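Methyltransferase (Streptomyces avermitilis, PDB 3GIW) is of unproven function but binds S-adenosyl-L-homocysteine and is probably an S-adenosylmethionine-dependent methyltransferase with a Rossmann-like fold. Local coordinates at residues A[78-83]-A[101-106]; A[93-98]-A[106-111]. All coordinates share one frame; numbering follows the deposited sequence. Where two conformers were deposited one is given.

Contact 1 (A[78-83]-A[101-106]); sequences GIRQFL and SVAPES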
ATOM      1  N   GLY A  78      -4.095 -18.551   4.817  1.00 12.87           N
ATOM      2  CA  GLY A  78      -3.033 -19.250   5.545  1.00 13.47           C
ATOM      3  C   GLY A  78      -1.627 -18.711   5.287  1.00 13.02           C
ATOM      4  O   GLY A  78      -0.628 -19.390   5.559  1.00 15.00           O
ATOM      5  N   ILE A  79      -1.529 -17.488   4.785  1.00 12.75           N
ATOM      6  CA  ILE A  79      -0.236 -16.900   4.480  1.00 12.92           C
ATOM      7  C   ILE A  79       0.481 -16.450   5.757  1.00 13.05           C
ATOM      8  O   ILE A  79      -0.121 -15.834   6.671  1.00 14.89           O
ATOM      9  CB  ILE A  79      -0.368 -15.704   3.497  1.00 13.68           C
ATOM     10  CG1 ILE A  79      -0.902 -16.174   2.129  1.00 13.33           C
ATOM     11  CG2 ILE A  79       0.969 -14.948   3.363  1.00 13.56           C
ATOM     12  CD1 ILE A  79       0.066 -17.130   1.351  1.00 14.59           C
ATOM     13  N   ARG A  80       1.764 -16.786   5.846  1.00 11.98           N
ATOM     14  CA  ARG A  80       2.577 -16.512   7.028  1.00 12.70           C
ATOM     15  C   ARG A  80       3.807 -15.659   6.720  1.00 13.19           C
ATOM     16  O   ARG A  80       4.649 -15.473   7.603  1.00 12.43           O
ATOM     17  CB  ARG A  80       3.028 -17.841   7.684  1.00 13.70           C
ATOM     18  CG  ARG A  80       1.882 -18.748   8.105  1.00 13.62           C
ATOM     19  CD  ARG A  80       1.195 -18.223   9.338  1.00 15.06           C
ATOM     20  NE  ARG A  80       0.007 -19.008   9.684  1.00 15.71           N
ATOM     21  CZ  ARG A  80      -1.249 -18.722   9.351  1.00 14.80           C
ATOM     22  NH1 ARG A  80      -1.586 -17.626   8.656  1.00 15.02           N
ATOM     23  NH2 ARG A  80      -2.210 -19.543   9.743  1.00 17.16           N
ATOM     24  N   GLN A  81       3.908 -15.142   5.490  1.00 12.56           N
ATOM     25  CA  GLN A  81       5.019 -14.298   5.076  1.00 11.28           C
ATOM     26  C   GLN A  81       4.506 -13.177   4.192  1.00 11.92           C
ATOM     27  O   GLN A  81       3.739 -13.412   3.255  1.00 11.57           O
ATOM     28  CB  GLN A  81       6.021 -15.123   4.255  1.00 12.00           C
ATOM     29  CG  GLN A  81       6.590 -16.326   4.998  1.00 12.77           C
ATOM     30  CD  GLN A  81       7.776 -16.909   4.282  1.00 11.59           C
ATOM     31  OE1 GLN A  81       8.908 -16.907   4.818  1.00 12.77           O
ATOM     32  NE2 GLN A  81       7.545 -17.400   3.048  1.00 11.13           N
ATOM     33  N   PHE A  82       4.970 -11.956   4.458  1.00 11.81           N
ATOM     34  CA  PHE A  82       4.518 -10.765   3.742  1.00 12.96           C
ATOM     35  C   PHE A  82       5.712  -9.896   3.361  1.00 11.61           C
ATOM     36  O   PHE A  82       6.627  -9.700   4.178  1.00 12.59           O
ATOM     37  CB  PHE A  82       3.567  -9.937   4.646  1.00 14.40           C
ATOM     38  CG  PHE A  82       2.329 -10.671   5.048  1.00 14.18           C
ATOM     39  CD1 PHE A  82       2.377 -11.664   6.037  1.00 14.13           C
ATOM     40  CD2 PHE A  82       1.121 -10.420   4.412  1.00 14.94           C
ATOM     41  CE1 PHE A  82       1.229 -12.392   6.404  1.00 14.62           C
ATOM     42  CE2 PHE A  82      -0.011 -11.162   4.769  1.00 15.11           C
ATOM     43  CZ  PHE A  82       0.045 -12.117   5.754  1.00 14.37           C
ATOM     44  N   LEU A  83       5.667  -9.352   2.147  1.00 11.76           N
ATOM     45  CA  LEU A  83       6.597  -8.378   1.632  1.00 12.08           C
ATOM     46  C   LEU A  83       5.795  -7.124   1.249  1.00 12.37           C
ATOM     47  O   LEU A  83       5.055  -7.136   0.274  1.00 13.09           O
ATOM     48  CB  LEU A  83       7.344  -8.941   0.423  1.00 13.27           C
ATOM     49  CG  LEU A  83       8.355  -8.009  -0.241  1.00 12.73           C
ATOM     50  CD1 LEU A  83       9.349  -7.357   0.713  1.00 14.04           C
ATOM     51  CD2 LEU A  83       9.124  -8.740  -1.381  1.00 14.38           C
ATOM     52  N   SER A 101      -1.145 -11.481  15.168  1.00 16.79           N
ATOM     53  CA  SER A 101      -2.303 -11.773  16.013  1.00 19.52           C
ATOM     54  C   SER A 101      -3.011 -13.034  15.528  1.00 19.35           C
ATOM     55  O   SER A 101      -3.606 -13.760  16.323  1.00 21.77           O
ATOM     56  CB  SER A 101      -3.273 -10.583  16.044  1.00 20.44           C
ATOM     57  OG  SER A 101      -3.949 -10.388  14.814  1.00 24.45           O
ATOM     58  N   VAL A 102      -2.950 -13.304  14.228  1.00 19.63           N
ATOM     59  CA  VAL A 102      -3.562 -14.519  13.675  1.00 19.37           C
ATOM     60  C   VAL A 102      -2.646 -15.721  13.882  1.00 19.88           C
ATOM     61  O   VAL A 102      -3.102 -16.800  14.270  1.00 20.30           O
ATOM     62  CB  VAL A 102      -3.907 -14.365  12.164  1.00 18.86           C
ATOM     63  CG1 VAL A 102      -4.391 -15.706  11.588  1.00 18.50           C
ATOM     64  CG2 VAL A 102      -4.948 -13.274  11.953  1.00 19.12           C
ATOM     65  N   ALA A 103      -1.357 -15.535  13.612  1.00 17.67           N
ATOM     66  CA  ALA A 103      -0.372 -16.581  13.664  1.00 17.02           C
ATOM     67  C   ALA A 103       0.945 -15.929  14.098  1.00 16.91           C
ATOM     68  O   ALA A 103       1.590 -15.228  13.296  1.00 17.04           O
ATOM     69  CB  ALA A 103      -0.237 -17.251  12.280  1.00 17.14           C
ATOM     70  N   PRO A 104       1.324 -16.101  15.380  1.00 18.31           N
ATOM     71  CA  PRO A 104       2.514 -15.417  15.906  1.00 18.51           C
ATOM     72  C   PRO A 104       3.812 -15.635  15.150  1.00 18.66           C
ATOM     73  O   PRO A 104       4.691 -14.768  15.181  1.00 18.65           O
ATOM     74  CB  PRO A 104       2.649 -15.967  17.337  1.00 19.53           C
ATOM     75  CG  PRO A 104       1.344 -16.498  17.666  1.00 20.42           C
ATOM     76  CD  PRO A 104       0.644 -16.898  16.415  1.00 19.93           C
ATOM     77  N   GLU A 105       3.933 -16.767  14.457  1.00 17.66           N
ATOM     78  CA  GLU A 105       5.141 -17.081  13.706  1.00 17.54           C
ATOM     79  C   GLU A 105       5.273 -16.315  12.382  1.00 15.80           C
ATOM     80  O   GLU A 105       6.294 -16.440  11.692  1.00 16.60           O
ATOM     81  CB  GLU A 105       5.236 -18.608  13.476  1.00 19.72           C
ATOM     82  CG  GLU A 105       4.287 -19.227  12.454  1.00 21.86           C
ATOM     83  CD  GLU A 105       2.863 -19.462  12.951  1.00 23.96           C
ATOM     84  OE1 GLU A 105       2.534 -19.054  14.089  1.00 24.54           O
ATOM     85  OE2 GLU A 105       2.066 -20.079  12.175  1.00 25.84           O
ATOM     86  N   SER A 106       4.266 -15.515  12.041  1.00 15.50           N
ATOM     87  CA  SER A 106       4.302 -14.756  10.778  1.00 14.64           C
ATOM     88  C   SER A 106       5.541 -13.842  10.672  1.00 14.84           C
ATOM     89  O   SER A 106       6.063 -13.320  11.673  1.00 15.17           O
ATOM     90  CB  SER A 106       3.006 -13.951  10.524  1.00 15.21           C
ATOM     91  OG  SER A 106       1.831 -14.757  10.565  1.00 17.58           O
TER
HETATM   92  O   HOH W   1      -0.466 -21.009  12.172  1.00 45.71           O

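Contact 2 (A[93-98]-A[106-111]); sequences PNLHEI and SRVVYV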
ATOM      1  N   PRO A  93      -3.284  -0.561  13.719  1.00 18.91           N
ATOM      2  CA  PRO A  93      -2.345  -1.677  13.703  1.00 18.00           C
ATOM      3  C   PRO A  93      -1.518  -1.744  12.426  1.00 16.92           C
ATOM      4  O   PRO A  93      -2.027  -1.533  11.317  1.00 17.45           O
ATOM      5  CB  PRO A  93      -3.270  -2.892  13.805  1.00 19.22           C
ATOM      6  CG  PRO A  93      -4.467  -2.466  13.078  1.00 19.42           C
ATOM      7  CD  PRO A  93      -4.646  -1.013  13.388  1.00 20.22           C
ATOM      8  N   ASN A  94      -0.245  -2.062  12.583  1.00 15.07           N
ATOM      9  CA  ASN A  94       0.602  -2.258  11.411  1.00 14.30           C
ATOM     10  C   ASN A  94       0.343  -3.650  10.848  1.00 14.08           C
ATOM     11  O   ASN A  94      -0.226  -4.524  11.526  1.00 14.06           O
ATOM     12  CB  ASN A  94       2.073  -2.121  11.779  1.00 15.58           C
ATOM     13  CG  ASN A  94       2.473  -0.695  12.043  1.00 17.36           C
ATOM     14  OD1 ASN A  94       2.453   0.129  11.132  1.00 19.09           O
ATOM     15  ND2 ASN A  94       2.854  -0.404  13.286  1.00 20.93           N
ATOM     16  N   LEU A  95       0.761  -3.831   9.602  1.00 14.12           N
ATOM     17  CA  LEU A  95       0.541  -5.082   8.876  1.00 13.72           C
ATOM     18  C   LEU A  95       0.978  -6.282   9.723  1.00 12.70           C
ATOM     19  O   LEU A  95       0.234  -7.268   9.866  1.00 13.52           O
ATOM     20  CB  LEU A  95       1.305  -5.045   7.542  1.00 14.37           C
ATOM     21  CG  LEU A  95       0.954  -6.149   6.551  1.00 15.37           C
ATOM     22  CD1 LEU A  95       1.213  -5.730   5.117  1.00 18.37           C
ATOM     23  CD2 LEU A  95       1.695  -7.381   6.857  1.00 16.99           C
ATOM     24  N   HIS A  96       2.189  -6.240  10.278  1.00 13.37           N
ATOM     25  CA  HIS A  96       2.664  -7.391  11.068  1.00 13.27           C
ATOM     26  C   HIS A  96       1.876  -7.680  12.337  1.00 13.77           C
ATOM     27  O   HIS A  96       1.860  -8.824  12.809  1.00 14.74           O
ATOM     28  CB  HIS A  96       4.188  -7.325  11.375  1.00 13.84           C
ATOM     29  CG  HIS A  96       4.557  -6.473  12.540  1.00 14.53           C
ATOM     30  ND1 HIS A  96       4.681  -5.101  12.442  1.00 13.83           N
ATOM     31  CD2 HIS A  96       4.862  -6.800  13.820  1.00 15.90           C
ATOM     32  CE1 HIS A  96       5.036  -4.622  13.629  1.00 15.87           C
ATOM     33  NE2 HIS A  96       5.139  -5.628  14.482  1.00 15.59           N
ATOM     34  N   GLU A  97       1.291  -6.640  12.910  1.00 13.88           N
ATOM     35  CA  GLU A  97       0.520  -6.795  14.144  1.00 13.79           C
ATOM     36  C   GLU A  97      -0.765  -7.564  13.822  1.00 15.11           C
ATOM     37  O   GLU A  97      -1.187  -8.431  14.604  1.00 15.63           O
ATOM     38  CB  GLU A  97       0.265  -5.417  14.768  1.00 15.95           C
ATOM     39  CG  GLU A  97       1.565  -4.776  15.229  1.00 16.43           C
ATOM     40  CD  GLU A  97       1.486  -3.261  15.470  1.00 20.26           C
ATOM     41  OE1 GLU A  97       0.451  -2.636  15.296  1.00 20.52           O
ATOM     42  OE2 GLU A  97       2.535  -2.684  15.820  1.00 27.23           O
ATOM     43  N   ILE A  98      -1.350  -7.290  12.660  1.00 14.99           N
ATOM     44  CA  ILE A  98      -2.534  -8.039  12.206  1.00 16.83           C
ATOM     45  C   ILE A  98      -2.149  -9.502  11.933  1.00 16.26           C
ATOM     46  O   ILE A  98      -2.795 -10.432  12.440  1.00 16.86           O
ATOM     47  CB  ILE A  98      -3.167  -7.391  10.967  1.00 17.12           C
ATOM     48  CG1 ILE A  98      -3.748  -6.027  11.317  1.00 17.96           C
ATOM     49  CG2 ILE A  98      -4.264  -8.310  10.367  1.00 18.50           C
ATOM     50  CD1 ILE A  98      -4.075  -5.209  10.076  1.00 19.76           C
ATOM     51  N   SER A 106       4.266 -15.515  12.041  1.00 15.50           N
ATOM     52  CA  SER A 106       4.302 -14.756  10.778  1.00 14.64           C
ATOM     53  C   SER A 106       5.541 -13.842  10.672  1.00 14.84           C
ATOM     54  O   SER A 106       6.063 -13.320  11.673  1.00 15.17           O
ATOM     55  CB  SER A 106       3.006 -13.951  10.524  1.00 15.21           C
ATOM     56  OG  SER A 106       1.831 -14.757  10.565  1.00 17.58           O
ATOM     57  N   ARG A 107       5.989 -13.675   9.430  1.00 14.90           N
ATOM     58  CA  ARG A 107       7.196 -12.920   9.083  0.50 14.92           C
ATOM     59  C   ARG A 107       6.833 -11.795   8.102  1.00 14.33           C
ATOM     60  O   ARG A 107       6.063 -12.036   7.165  1.00 14.15           O
ATOM     61  CB  ARG A 107       8.207 -13.844   8.405  0.50 15.29           C
ATOM     62  CG  ARG A 107       8.589 -15.071   9.213  0.50 16.69           C
ATOM     63  CD  ARG A 107       9.230 -16.119   8.326  0.50 17.77           C
ATOM     64  NE  ARG A 107       9.919 -17.145   9.128  0.50 17.38           N
ATOM     65  CZ  ARG A 107      10.499 -18.242   8.638  0.50 19.30           C
ATOM     66  NH1 ARG A 107      10.499 -18.496   7.334  0.50 19.79           N
ATOM     67  NH2 ARG A 107      11.093 -19.091   9.463  0.50 18.93           N
ATOM     68  N   VAL A 108       7.380 -10.592   8.310  1.00 13.17           N
ATOM     69  CA  VAL A 108       7.054  -9.434   7.464  1.00 13.30           C
ATOM     70  C   VAL A 108       8.313  -8.636   7.189  1.00 12.68           C
ATOM     71  O   VAL A 108       9.095  -8.341   8.107  1.00 13.45           O
ATOM     72  CB  VAL A 108       6.004  -8.502   8.134  1.00 13.02           C
ATOM     73  CG1 VAL A 108       5.680  -7.334   7.235  1.00 13.77           C
ATOM     74  CG2 VAL A 108       4.762  -9.308   8.524  1.00 15.41           C
ATOM     75  N   VAL A 109       8.533  -8.334   5.917  1.00 11.45           N
ATOM     76  CA  VAL A 109       9.567  -7.375   5.516  1.00 11.97           C
ATOM     77  C   VAL A 109       8.838  -6.122   5.004  1.00 11.96           C
ATOM     78  O   VAL A 109       8.045  -6.199   4.069  1.00 12.79           O
ATOM     79  CB  VAL A 109      10.517  -7.907   4.435  1.00 12.33           C
ATOM     80  CG1 VAL A 109      11.497  -6.839   3.916  1.00 13.06           C
ATOM     81  CG2 VAL A 109      11.276  -9.114   4.950  1.00 13.19           C
ATOM     82  N   TYR A 110       9.186  -4.966   5.582  1.00 10.85           N
ATOM     83  CA  TYR A 110       8.677  -3.676   5.175  1.00 10.82           C
ATOM     84  C   TYR A 110       9.720  -2.906   4.359  1.00 11.35           C
ATOM     85  O   TYR A 110      10.939  -2.981   4.646  1.00 12.23           O
ATOM     86  CB  TYR A 110       8.414  -2.892   6.419  1.00 12.09           C
ATOM     87  CG  TYR A 110       7.311  -3.364   7.330  1.00 11.18           C
ATOM     88  CD1 TYR A 110       5.992  -3.139   7.013  1.00 11.86           C
ATOM     89  CD2 TYR A 110       7.586  -3.945   8.564  1.00 12.22           C
ATOM     90  CE1 TYR A 110       4.955  -3.430   7.908  1.00 11.79           C
ATOM     91  CE2 TYR A 110       6.556  -4.281   9.472  1.00 12.30           C
ATOM     92  CZ  TYR A 110       5.216  -4.012   9.141  1.00 12.34           C
ATOM     93  OH  TYR A 110       4.169  -4.278  10.004  1.00 13.47           O
ATOM     94  N   VAL A 111       9.264  -2.127   3.386  1.00 12.12           N
ATOM     95  CA  VAL A 111      10.144  -1.424   2.471  1.00 12.67           C
ATOM     96  C   VAL A 111       9.592  -0.032   2.178  1.00 13.04           C
ATOM     97  O   VAL A 111       8.421   0.137   1.894  1.00 12.85           O
ATOM     98  CB  VAL A 111      10.251  -2.188   1.121  1.00 13.05           C
ATOM     99  CG1 VAL A 111      11.243  -1.504   0.190  1.00 14.92           C
ATOM    100  CG2 VAL A 111      10.617  -3.676   1.360  1.00 13.70           C
TER

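Contact 1 (A[78-83]-A[101-106])
Arg80 and Ser106 bring the two backbones together, their CA atoms 4.5 Å apart, where the loop leading into strand 81-85 passes the type I turn Ala103 to Ser106 that follows helix 95-102. Here Ser106 CA offers a CA-H...O contact to Arg80 O at 3.3 Å. The turn is closed by Ser106 N and Ser106 OG, which both donate to Ala103 O; the hydroxyl arrives in the carbonyl plane, on a lone pair, at 2.8 Å from OG to O. Arg80 carries most of the side-chain contact. Its chain bends at chi2 (-74°), which brings the guanidinium over the turn with one face on Ala103 CB, only 3.1 Å from NE; Gly78 O lies over the opposite face, toward the rim. Glu105 OE2 comes in at the guanidinium edge and forms a long salt bridge with NE, 3.4 Å, the carboxylate and guanidinium planes standing 82° apart. A water supplements it, accepting from Arg80 NE and donating to Glu105 OE2 over 2.7 Å. NH1 turns back to its own side of the contact, bonding to Ile79 O from above the carbonyl plane and to Ala74 O at the end of helix 55-75. Arg80, just ahead of the first strand, thus lies against the turn that leads from the helix to the second strand in a beta-alpha-beta crossover of the Rossmann-like methyltransferase fold.

Contact 2 (A[93-98]-A[106-111])
Tyr110 reaches from strand 107-112 to the first turn of helix 95-102, inside the beta-alpha-beta unit of the Rossmann-like fold, and its hydroxyl is held by two bonds to His96. The backbone N of His96 donates to Tyr110 OH at 2.8 Å and nearly straight (165°). His96 ND1 lies 2.6 Å from the same OH, a short bond in which either atom could be the donor. The rings meet rim to rim, steeply inclined to each other, with the hydroxyl at the imidazole edge. Chi1 of 82° sets the imidazole between backbone N and carbonyl carbon, and chi2 of -82° turns ND1 toward the hydroxyl that the residue's own N-H also meets; at the far side NE2 bonds to Ala126 O, and both ring nitrogens are thereby satisfied. A phenylalanine in place of Tyr110 would probably leave His96 N and ND1 without this shared partner in a buried setting. At the helix start Asn94 N donates to Glu97 OE1 at 2.9 Å, met from above the carboxylate plane, while Asn94 ND2 makes only a weak bond to Glu97 OE2 and Asn94 OD1 accepts from Thr91 N. Apolar contacts lie alongside: Leu95 CB touches Tyr110 CE1, Leu95 CD2 meets both methyls of Val108, and Val108 CG1 sits over the centre of the Tyr110 ring. Val108 CG2 rests on His96 CB at 3.5 Å.

Overall arrangement
Contacts 1 and 2 belong to one beta-alpha-beta unit, centres 8 Å apart, and share Ser106, the last residue of the turn, directly before strand 107-112. Strands 81-85 and 107-112 run parallel as neighbours in the sheet, joined where Arg80 O meets Arg107 N and Phe82 O meets Val109 N, each 2.9 Å apart. The Phe82 side chain touches both Leu95 and Val108, continuing the packing of contact 2 toward strand 81-85. Contact 1 lies away from the S-adenosyl-L-homocysteine site. Contact 2 borders it: the Asn94 side chain is about 4 Å from that of Arg63, and the side chain of Tyr110 about 7 Å from that of Asp112; Arg63 and Asp112 bind the ligand, which is absent from this model.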